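Local coordinates for nuclear and cytoplasmic polyadenylated RNA-binding protein PUB1 (Saccharomyces cerevisiae, PDB 3MD1) that binds polyadenylated RNA with a preference for poly(U), also binds T-rich single-stranded DNA, and may accompany mRNA from nucleus to cytoplasm, at residues A[2-7]-A[75-80]; A[25-30]-A[49-54]; A[32-37]-A[45-50]. All coordinates share one frame; numbering follows the deposited sequence. Where two conformers were deposited one is given.

Contact 1: residues A[2-7]-A[75-80]; sequences FNLFVG and INWAAK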
loop_
_atom_site.group_PDB
_atom_site.type_symbol
_atom_site.label_atom_id
_atom_site.label_comp_id
_atom_site.label_asym_id
_atom_site.label_seq_id
_atom_site.Cartn_x
_atom_site.Cartn_y
_atom_site.Cartn_z
ATOM N N PHE A 2 -6.423 1.187 -11.017
ATOM C CA PHE A 2 -5.521 0.056 -10.846
ATOM C C PHE A 2 -4.876 0.149 -9.478
ATOM O O PHE A 2 -4.285 1.169 -9.116
ATOM C CB PHE A 2 -4.514 -0.009 -12.000
ATOM C CG PHE A 2 -5.175 -0.255 -13.330
ATOM C CD1 PHE A 2 -5.422 -1.556 -13.767
ATOM C CD2 PHE A 2 -5.612 0.810 -14.111
ATOM C CE1 PHE A 2 -6.064 -1.788 -14.993
ATOM C CE2 PHE A 2 -6.251 0.590 -15.335
ATOM C CZ PHE A 2 -6.479 -0.710 -15.771
ATOM N N ASN A 3 -5.035 -0.925 -8.712
ATOM C CA ASN A 3 -4.873 -0.871 -7.265
ATOM C C ASN A 3 -3.879 -1.888 -6.748
ATOM O O ASN A 3 -3.954 -3.074 -7.083
ATOM C CB ASN A 3 -6.227 -1.125 -6.593
ATOM C CG ASN A 3 -7.298 -0.172 -7.070
ATOM O OD1 ASN A 3 -8.330 -0.583 -7.616
ATOM N ND2 ASN A 3 -7.062 1.102 -6.881
ATOM N N LEU A 4 -2.973 -1.401 -5.907
ATOM C CA LEU A 4 -1.995 -2.243 -5.233
ATOM C C LEU A 4 -2.392 -2.545 -3.794
ATOM O O LEU A 4 -2.794 -1.637 -3.042
ATOM C CB LEU A 4 -0.641 -1.560 -5.235
ATOM C CG LEU A 4 -0.056 -1.182 -6.593
ATOM C CD1 LEU A 4 1.272 -0.497 -6.362
ATOM C CD2 LEU A 4 0.108 -2.404 -7.485
ATOM N N PHE A 5 -2.252 -3.818 -3.416
ATOM C CA PHE A 5 -2.280 -4.246 -2.025
ATOM C C PHE A 5 -0.870 -4.147 -1.471
ATOM O O PHE A 5 0.055 -4.748 -2.021
ATOM C CB PHE A 5 -2.776 -5.688 -1.914
ATOM C CG PHE A 5 -2.737 -6.239 -0.512
ATOM C CD1 PHE A 5 -1.582 -6.835 0.009
ATOM C CD2 PHE A 5 -3.871 -6.185 0.283
ATOM C CE1 PHE A 5 -1.565 -7.349 1.299
ATOM C CE2 PHE A 5 -3.859 -6.719 1.574
ATOM C CZ PHE A 5 -2.706 -7.292 2.083
ATOM N N VAL A 6 -0.708 -3.414 -0.371
ATOM C CA VAL A 6 0.610 -3.194 0.219
ATOM C C VAL A 6 0.626 -3.819 1.612
ATOM O O VAL A 6 0.001 -3.287 2.561
ATOM C CB VAL A 6 0.983 -1.685 0.261
ATOM C CG1 VAL A 6 2.359 -1.482 0.875
ATOM C CG2 VAL A 6 0.935 -1.072 -1.129
ATOM N N GLY A 7 1.297 -4.960 1.714
ATOM C CA GLY A 7 1.390 -5.705 2.969
ATOM C C GLY A 7 2.670 -5.545 3.775
ATOM O O GLY A 7 3.644 -4.917 3.325
ATOM N N ILE A 75 4.111 -6.360 -1.834
ATOM C CA ILE A 75 3.160 -5.704 -2.708
ATOM C C ILE A 75 2.616 -6.653 -3.767
ATOM O O ILE A 75 3.370 -7.430 -4.361
ATOM C CB ILE A 75 3.811 -4.445 -3.374
ATOM C CG1 ILE A 75 4.455 -3.540 -2.317
ATOM C CG2 ILE A 75 2.764 -3.654 -4.143
ATOM C CD1 ILE A 75 5.299 -2.402 -2.909
ATOM N N ASN A 76 1.304 -6.598 -3.986
ATOM C CA ASN A 76 0.675 -7.340 -5.077
ATOM C C ASN A 76 -0.528 -6.590 -5.615
ATOM O O ASN A 76 -0.939 -5.579 -5.047
ATOM C CB ASN A 76 0.306 -8.768 -4.647
ATOM C CG ASN A 76 -0.617 -8.803 -3.446
ATOM O OD1 ASN A 76 -0.188 -9.101 -2.337
ATOM N ND2 ASN A 76 -1.891 -8.514 -3.663
ATOM N N TRP A 77 -1.071 -7.065 -6.733
ATOM C CA TRP A 77 -2.323 -6.526 -7.246
ATOM C C TRP A 77 -3.416 -6.753 -6.209
ATOM O O TRP A 77 -3.526 -7.843 -5.643
ATOM C CB TRP A 77 -2.696 -7.207 -8.572
ATOM C CG TRP A 77 -1.812 -6.779 -9.696
ATOM C CD1 TRP A 77 -0.883 -7.543 -10.350
ATOM C CD2 TRP A 77 -1.759 -5.477 -10.298
ATOM N NE1 TRP A 77 -0.257 -6.795 -11.318
ATOM C CE2 TRP A 77 -0.774 -5.527 -11.313
ATOM C CE3 TRP A 77 -2.444 -4.273 -10.076
ATOM C CZ2 TRP A 77 -0.459 -4.417 -12.109
ATOM C CZ3 TRP A 77 -2.135 -3.162 -10.870
ATOM C CH2 TRP A 77 -1.145 -3.246 -11.873
ATOM N N ALA A 78 -4.210 -5.721 -5.948
ATOM C CA ALA A 78 -5.360 -5.870 -5.058
ATOM C C ALA A 78 -6.289 -6.972 -5.574
ATOM O O ALA A 78 -6.549 -7.080 -6.779
ATOM C CB ALA A 78 -6.105 -4.555 -4.920
ATOM N N ALA A 79 -6.727 -7.824 -4.655
ATOM C CA ALA A 79 -7.618 -8.947 -4.958
ATOM C C ALA A 79 -8.369 -9.318 -3.682
ATOM O O ALA A 79 -7.995 -8.879 -2.583
ATOM C CB ALA A 79 -6.824 -10.147 -5.484
ATOM N N LYS A 80 -9.429 -10.111 -3.824
ATOM C CA LYS A 80 -10.205 -10.563 -2.666
ATOM C C LYS A 80 -9.298 -11.263 -1.654
ATOM O O LYS A 80 -8.486 -12.125 -2.023
ATOM C CB LYS A 80 -11.342 -11.500 -3.092
ATOM C CG LYS A 80 -12.298 -11.862 -1.946
ATOM C CD LYS A 80 -13.333 -12.914 -2.328
ATOM C CE LYS A 80 -14.468 -12.926 -1.294
ATOM N NZ LYS A 80 -15.288 -14.174 -1.330
#
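The six-membered end of the Trp77 indole fits into a notch formed by Phe2, Asn3 and Leu4. Leu4 CD2 sits over one face of the indole, near its rim, 4.1 Å from Trp77 CE3. Phe2 CB is 4.1 Å from Trp77 CZ3, and Asn3 O meets the ring edge 3.6 Å from Trp77 CE3. The first bond of Trp77 leads away from strand 2-7, but with CG beside its own backbone N (chi1 -72°) the bicycle is brought back over Leu4. The other branch of the leucine fork, CD1, lies 4.1 Å from Ile75 CG2, so Leu4 wedges between Ile75 and Trp77. Ile75 also packs on Val6, and both reach Phe22 of helix 15-22, while Trp77 touches Gln57 and Met60 of helix 53-63. This is the helix-covered side of the RNA recognition motif sheet, in whose middle strand 2-7, bearing RNP2, pairs antiparallel with strand 71-77. Phe5 N donates to Asn76 O at 2.7 Å, and Asn76 N returns a bond to Phe5 O. On the opposite face, in one of two conformers of Asn76, its amide and the Phe5 ring lie side by side, their planes 12° apart, with Asn76 ND2 3.4 Å from Phe5 CB. There ND2 also bonds to Trp77 O (2.7 Å), which lies in the amide plane and would hold the amide in this rotation. Past the paired region, Ala78 N bonds to Asn3 O and Ala78 CB rests against Asn3 CB, 3.8 Å away.

Contact 2: residues A[25-30]-A[49-54]; sequences FPSYLS and SFTSQD
Phe25 CB touches Phe50 CE2 at the edge of the ring, 3.9 Å away, although the Phe25 ring itself leads off from strand 45-50. Pro26 brings its carbonyl to the same edge, with O 3.5 Å from Phe50 CD2. These residues open a type II beta turn running from Phe25 to Tyr28, in which Ser27 has a positive phi (74°). Ser27 O accepts a hydrogen bond from Thr51 N at 2.9 Å, and Ser27 OG is hydrogen-bonded to Asp55 OD2. Tyr28 and Phe50 form an antiparallel non-hydrogen-bonded pair. Leu29 N bonds to Ser49 O (2.9 Å), and the leucine side chain crosses Thr51 at about a right angle, CD2 being 3.6 Å from Thr51 CG2. Ser30 O takes a nearly straight bond from Ser49 N (2.9 Å); Leu29 and Ser30 thus both face Ser49, the pattern of a classic beta bulge. The contact pairs the edge strand 28-35 of the RRM sheet with the RNP1-bearing strand 45-50. On the helix side, Phe50 packs on Ala56 and Ala59 of helix 53-63, Tyr28 reaches Arg19 and Phe22 of helix 15-22, and Ser52 N-caps helix 53-63 through a hydroxyl bond to Asp55 N.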
loop_
_atom_site.group_PDB
_atom_site.type_symbol
_atom_site.label_atom_id
_atom_site.label_comp_id
_atom_site.label_asym_id
_atom_site.label_seq_id
_atom_site.Cartn_x
_atom_site.Cartn_y
_atom_site.Cartn_z
ATOM N N PHE A 25 4.732 8.782 -7.404
ATOM C CA PHE A 25 4.758 7.881 -8.538
ATOM C C PHE A 25 3.755 8.314 -9.594
ATOM O O PHE A 25 2.646 8.743 -9.242
ATOM C CB PHE A 25 4.479 6.450 -8.092
ATOM C CG PHE A 25 5.663 5.791 -7.456
ATOM C CD1 PHE A 25 6.653 5.212 -8.240
ATOM C CD2 PHE A 25 5.795 5.742 -6.070
ATOM C CE1 PHE A 25 7.767 4.614 -7.653
ATOM C CE2 PHE A 25 6.897 5.123 -5.481
ATOM C CZ PHE A 25 7.891 4.567 -6.281
ATOM N N PRO A 26 4.129 8.186 -10.882
ATOM C CA PRO A 26 3.205 8.522 -11.973
ATOM C C PRO A 26 1.846 7.856 -11.803
ATOM O O PRO A 26 1.768 6.666 -11.471
ATOM C CB PRO A 26 3.911 7.964 -13.212
ATOM C CG PRO A 26 5.350 8.038 -12.872
ATOM C CD PRO A 26 5.468 7.825 -11.392
ATOM N N SER A 27 0.792 8.647 -12.004
ATOM C CA SER A 27 -0.600 8.176 -11.958
ATOM C C SER A 27 -1.191 7.858 -10.580
ATOM O O SER A 27 -2.327 7.395 -10.501
ATOM C CB SER A 27 -0.825 7.008 -12.932
ATOM O OG SER A 27 -0.598 7.445 -14.264
ATOM N N TYR A 28 -0.432 8.112 -9.514
ATOM C CA TYR A 28 -0.913 7.934 -8.137
ATOM C C TYR A 28 -2.183 8.738 -7.889
ATOM O O TYR A 28 -2.286 9.907 -8.294
ATOM C CB TYR A 28 0.171 8.358 -7.136
ATOM C CG TYR A 28 -0.304 8.510 -5.698
ATOM C CD1 TYR A 28 -0.278 7.424 -4.815
ATOM C CD2 TYR A 28 -0.771 9.739 -5.217
ATOM C CE1 TYR A 28 -0.705 7.563 -3.495
ATOM C CE2 TYR A 28 -1.199 9.887 -3.898
ATOM C CZ TYR A 28 -1.158 8.799 -3.046
ATOM O OH TYR A 28 -1.569 8.929 -1.752
ATOM N N LEU A 29 -3.134 8.106 -7.208
ATOM C CA LEU A 29 -4.400 8.732 -6.846
ATOM C C LEU A 29 -4.563 8.886 -5.344
ATOM O O LEU A 29 -4.926 9.969 -4.860
ATOM C CB LEU A 29 -5.572 7.919 -7.399
ATOM C CG LEU A 29 -5.868 8.006 -8.893
ATOM C CD1 LEU A 29 -6.890 6.940 -9.273
ATOM C CD2 LEU A 29 -6.382 9.407 -9.264
ATOM N N SER A 30 -4.325 7.799 -4.611
ATOM C CA SER A 30 -4.670 7.738 -3.191
ATOM C C SER A 30 -4.005 6.563 -2.481
ATOM O O SER A 30 -3.521 5.630 -3.125
ATOM C CB SER A 30 -6.193 7.622 -3.043
ATOM O OG SER A 30 -6.673 6.521 -3.803
ATOM N N SER A 49 -3.798 3.405 -4.996
ATOM C CA SER A 49 -4.565 3.448 -6.245
ATOM C C SER A 49 -3.865 4.275 -7.323
ATOM O O SER A 49 -3.197 5.260 -7.013
ATOM C CB SER A 49 -5.962 4.032 -5.988
ATOM O OG SER A 49 -6.780 3.951 -7.145
ATOM N N PHE A 50 -4.042 3.865 -8.582
ATOM C CA PHE A 50 -3.446 4.542 -9.749
ATOM C C PHE A 50 -4.441 4.653 -10.909
ATOM O O PHE A 50 -5.360 3.829 -11.033
ATOM C CB PHE A 50 -2.211 3.775 -10.249
ATOM C CG PHE A 50 -1.080 3.704 -9.251
ATOM C CD1 PHE A 50 -1.087 2.761 -8.225
ATOM C CD2 PHE A 50 0.009 4.567 -9.356
ATOM C CE1 PHE A 50 -0.042 2.708 -7.304
ATOM C CE2 PHE A 50 1.066 4.506 -8.443
ATOM C CZ PHE A 50 1.034 3.578 -7.417
ATOM N N THR A 51 -4.242 5.643 -11.784
ATOM C CA THR A 51 -5.098 5.768 -12.985
ATOM C C THR A 51 -4.709 4.771 -14.080
ATOM O O THR A 51 -5.533 4.406 -14.927
ATOM C CB THR A 51 -5.094 7.197 -13.598
ATOM O OG1 THR A 51 -3.806 7.494 -14.146
ATOM C CG2 THR A 51 -5.475 8.251 -12.577
ATOM N N SER A 52 -3.454 4.325 -14.038
ATOM C CA SER A 52 -2.830 3.581 -15.126
ATOM C C SER A 52 -2.261 2.243 -14.651
ATOM O O SER A 52 -1.568 2.184 -13.633
ATOM C CB SER A 52 -1.708 4.425 -15.735
ATOM O OG SER A 52 -0.778 3.620 -16.445
ATOM N N GLN A 53 -2.547 1.181 -15.404
ATOM C CA GLN A 53 -2.050 -0.154 -15.063
ATOM C C GLN A 53 -0.525 -0.240 -15.118
ATOM O O GLN A 53 0.105 -0.758 -14.187
ATOM C CB GLN A 53 -2.667 -1.230 -15.959
ATOM C CG GLN A 53 -2.321 -2.655 -15.523
ATOM C CD GLN A 53 -2.816 -3.704 -16.491
ATOM O OE1 GLN A 53 -3.676 -3.435 -17.334
ATOM N NE2 GLN A 53 -2.277 -4.908 -16.380
ATOM N N ASP A 54 0.061 0.265 -16.205
ATOM C CA ASP A 54 1.512 0.220 -16.367
ATOM C C ASP A 54 2.219 0.967 -15.238
ATOM O O ASP A 54 3.249 0.512 -14.737
ATOM C CB ASP A 54 1.933 0.777 -17.736
ATOM C CG ASP A 54 1.573 -0.152 -18.890
ATOM O OD1 ASP A 54 1.185 -1.319 -18.643
ATOM O OD2 ASP A 54 1.684 0.291 -20.054
#

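Contact 3: residues A[32-37]-A[45-50]; sequences HVMWDM and YGFVSF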
loop_
_atom_site.group_PDB
_atom_site.type_symbol
_atom_site.label_atom_id
_atom_site.label_comp_id
_atom_site.label_asym_id
_atom_site.label_seq_id
_atom_site.Cartn_x
_atom_site.Cartn_y
_atom_site.Cartn_z
ATOM N N HIS A 32 -4.498 4.169 1.480
ATOM C CA HIS A 32 -5.196 3.937 2.764
ATOM C C HIS A 32 -4.604 2.769 3.531
ATOM O O HIS A 32 -4.379 1.693 2.965
ATOM C CB HIS A 32 -6.680 3.604 2.551
ATOM C CG HIS A 32 -7.468 4.694 1.918
ATOM N ND1 HIS A 32 -7.682 4.761 0.558
ATOM C CD2 HIS A 32 -8.113 5.754 2.457
ATOM C CE1 HIS A 32 -8.417 5.823 0.286
ATOM N NE2 HIS A 32 -8.700 6.438 1.420
ATOM N N VAL A 33 -4.385 2.967 4.827
ATOM C CA VAL A 33 -4.009 1.868 5.701
ATOM C C VAL A 33 -5.277 1.256 6.269
ATOM O O VAL A 33 -6.134 1.979 6.785
ATOM C CB VAL A 33 -3.096 2.329 6.869
ATOM C CG1 VAL A 33 -2.834 1.189 7.827
ATOM C CG2 VAL A 33 -1.787 2.867 6.350
ATOM N N MET A 34 -5.395 -0.066 6.173
ATOM C CA MET A 34 -6.533 -0.789 6.751
ATOM C C MET A 34 -6.419 -0.970 8.250
ATOM O O MET A 34 -5.360 -1.290 8.786
ATOM C CB MET A 34 -6.720 -2.152 6.089
ATOM C CG MET A 34 -6.875 -2.062 4.604
ATOM S SD MET A 34 -8.199 -0.935 4.190
ATOM C CE MET A 34 -9.591 -1.932 4.689
ATOM N N TRP A 35 -7.532 -0.765 8.938
ATOM C CA TRP A 35 -7.547 -0.937 10.384
ATOM C C TRP A 35 -8.833 -1.618 10.797
ATOM O O TRP A 35 -9.843 -1.570 10.075
ATOM C CB TRP A 35 -7.374 0.395 11.119
ATOM C CG TRP A 35 -8.343 1.472 10.708
ATOM C CD1 TRP A 35 -8.265 2.269 9.599
ATOM C CD2 TRP A 35 -9.496 1.901 11.431
ATOM N NE1 TRP A 35 -9.316 3.156 9.580
ATOM C CE2 TRP A 35 -10.091 2.948 10.690
ATOM C CE3 TRP A 35 -10.096 1.491 12.628
ATOM C CZ2 TRP A 35 -11.247 3.602 11.118
ATOM C CZ3 TRP A 35 -11.244 2.134 13.054
ATOM C CH2 TRP A 35 -11.814 3.175 12.290
ATOM N N ASP A 36 -8.763 -2.279 11.945
ATOM C CA ASP A 36 -9.855 -3.099 12.449
ATOM C C ASP A 36 -10.904 -2.195 13.104
ATOM O O ASP A 36 -10.635 -1.574 14.134
ATOM C CB ASP A 36 -9.288 -4.091 13.460
ATOM C CG ASP A 36 -10.334 -5.018 14.043
ATOM O OD1 ASP A 36 -11.517 -4.642 14.175
ATOM O OD2 ASP A 36 -9.962 -6.159 14.387
ATOM N N MET A 37 -12.089 -2.115 12.516
ATOM C CA MET A 37 -13.093 -1.136 12.968
ATOM C C MET A 37 -13.751 -1.440 14.302
ATOM O O MET A 37 -14.558 -0.653 14.801
ATOM C CB MET A 37 -14.127 -0.884 11.882
ATOM C CG MET A 37 -13.479 -0.132 10.767
ATOM S SD MET A 37 -14.620 0.440 9.537
ATOM C CE MET A 37 -13.433 1.430 8.636
ATOM N N TYR A 45 -1.657 -3.737 6.693
ATOM C CA TYR A 45 -1.660 -3.645 5.238
ATOM C C TYR A 45 -2.519 -2.491 4.805
ATOM O O TYR A 45 -3.264 -1.931 5.607
ATOM C CB TYR A 45 -2.091 -4.962 4.560
ATOM C CG TYR A 45 -3.451 -5.492 4.959
ATOM C CD1 TYR A 45 -3.564 -6.508 5.905
ATOM C CD2 TYR A 45 -4.604 -5.018 4.359
ATOM C CE1 TYR A 45 -4.786 -7.024 6.268
ATOM C CE2 TYR A 45 -5.866 -5.545 4.712
ATOM C CZ TYR A 45 -5.938 -6.543 5.665
ATOM O OH TYR A 45 -7.152 -7.071 6.034
ATOM N N GLY A 46 -2.384 -2.132 3.536
ATOM C CA GLY A 46 -3.078 -0.981 2.994
ATOM C C GLY A 46 -3.223 -1.102 1.489
ATOM O O GLY A 46 -2.809 -2.091 0.897
ATOM N N PHE A 47 -3.793 -0.075 0.879
ATOM C CA PHE A 47 -3.978 -0.017 -0.567
ATOM C C PHE A 47 -3.453 1.290 -1.139
ATOM O O PHE A 47 -3.540 2.340 -0.483
ATOM C CB PHE A 47 -5.469 -0.110 -0.921
ATOM C CG PHE A 47 -6.105 -1.398 -0.532
ATOM C CD1 PHE A 47 -5.978 -2.518 -1.337
ATOM C CD2 PHE A 47 -6.853 -1.484 0.639
ATOM C CE1 PHE A 47 -6.573 -3.729 -0.973
ATOM C CE2 PHE A 47 -7.444 -2.680 1.011
ATOM C CZ PHE A 47 -7.304 -3.807 0.203
ATOM N N VAL A 48 -2.944 1.221 -2.375
ATOM C CA VAL A 48 -2.529 2.396 -3.159
ATOM C C VAL A 48 -3.155 2.316 -4.566
ATOM O O VAL A 48 -3.060 1.280 -5.228
ATOM C CB VAL A 48 -0.990 2.513 -3.242
ATOM C CG1 VAL A 48 -0.609 3.742 -4.063
ATOM C CG2 VAL A 48 -0.399 2.635 -1.845
ATOM N N SER A 49 -3.798 3.405 -4.996
ATOM C CA SER A 49 -4.565 3.448 -6.245
ATOM C C SER A 49 -3.865 4.275 -7.323
ATOM O O SER A 49 -3.197 5.260 -7.013
ATOM C CB SER A 49 -5.962 4.032 -5.988
ATOM O OG SER A 49 -6.780 3.951 -7.145
ATOM N N PHE A 50 -4.042 3.865 -8.582
ATOM C CA PHE A 50 -3.446 4.542 -9.749
ATOM C C PHE A 50 -4.441 4.653 -10.909
ATOM O O PHE A 50 -5.360 3.829 -11.033
ATOM C CB PHE A 50 -2.211 3.775 -10.249
ATOM C CG PHE A 50 -1.080 3.704 -9.251
ATOM C CD1 PHE A 50 -1.087 2.761 -8.225
ATOM C CD2 PHE A 50 0.009 4.567 -9.356
ATOM C CE1 PHE A 50 -0.042 2.708 -7.304
ATOM C CE2 PHE A 50 1.066 4.506 -8.443
ATOM C CZ PHE A 50 1.034 3.578 -7.417
#
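Met34 lies across the aromatic side chains of Tyr45 and Phe47, its CG 3.6 Å from Tyr45 CE2 and 3.7 Å from Phe47 CE2. The thioether continues along Phe47: SD lies in the plane of the phenyl ring at its edge, 4.9 Å from the centroid, a Met-aromatic contact. Bends at chi2 (-54°) and chi3 (-72°) fold the chain back in this way, so that the sulfur stays close to the rings.

The backbone pairing brings these side chains alongside one another. Met34 N donates to Tyr45 O at 2.9 Å. His32 and Phe47 form an antiparallel hydrogen-bonded pair, with His32 N to Phe47 O and Phe47 N to His32 O both 2.8 Å. Between these bonds Val33 CA and Gly46 CA are only 4.0 Å apart, an approach possible because the glycine puts no CB against His32 O.

Further out, Val33 N is bonded to Asp15 OD1, and the valine side chain packs on Val13 and on Leu18 of helix 15-22. On the other face the Tyr45 ring meets that of Phe5, their planes inclined by about 30°, and also touches Leu81, while Phe47 is flanked by Ala78. Strand 45-50 carries most of RNP1, which starts at Arg43. In RRMs the aromatic at the Phe47 position, like that at Phe5 in RNP2, commonly stacks on a base, while the one at Tyr45 commonly packs against the sugars. The Met34 side chain meets the Tyr45 ring through carbon and the Phe47 ring through carbon and sulfur, giving an apolar, polarisable surface consistent with RNA binding by this second RRM domain.

Overall arrangement
All three contacts belong to one antiparallel sheet. Contacts 2 and 3 both join strand 45-50 to strand 28-35, sharing Ser49 and Phe50 with centres about 15 Å apart; contact 1, between strands 2-7 and 71-77, lies beside strand 45-50 through strand 2-7, its centre about 10 Å from that of contact 3 and 12 Å from that of contact 2. Probable hydrogen bonds Phe50 N to Phe2 O and Leu4 N to Val48 O, each 2.8 Å, link the halves. Contacts 1 and 3 together supply the aromatic face, Phe5, Tyr45 and Phe47, probably used for RNA. A glycerol, probably from the crystallisation liquor, lies about 4 Å from the Asn76 side chain at the nearest atoms.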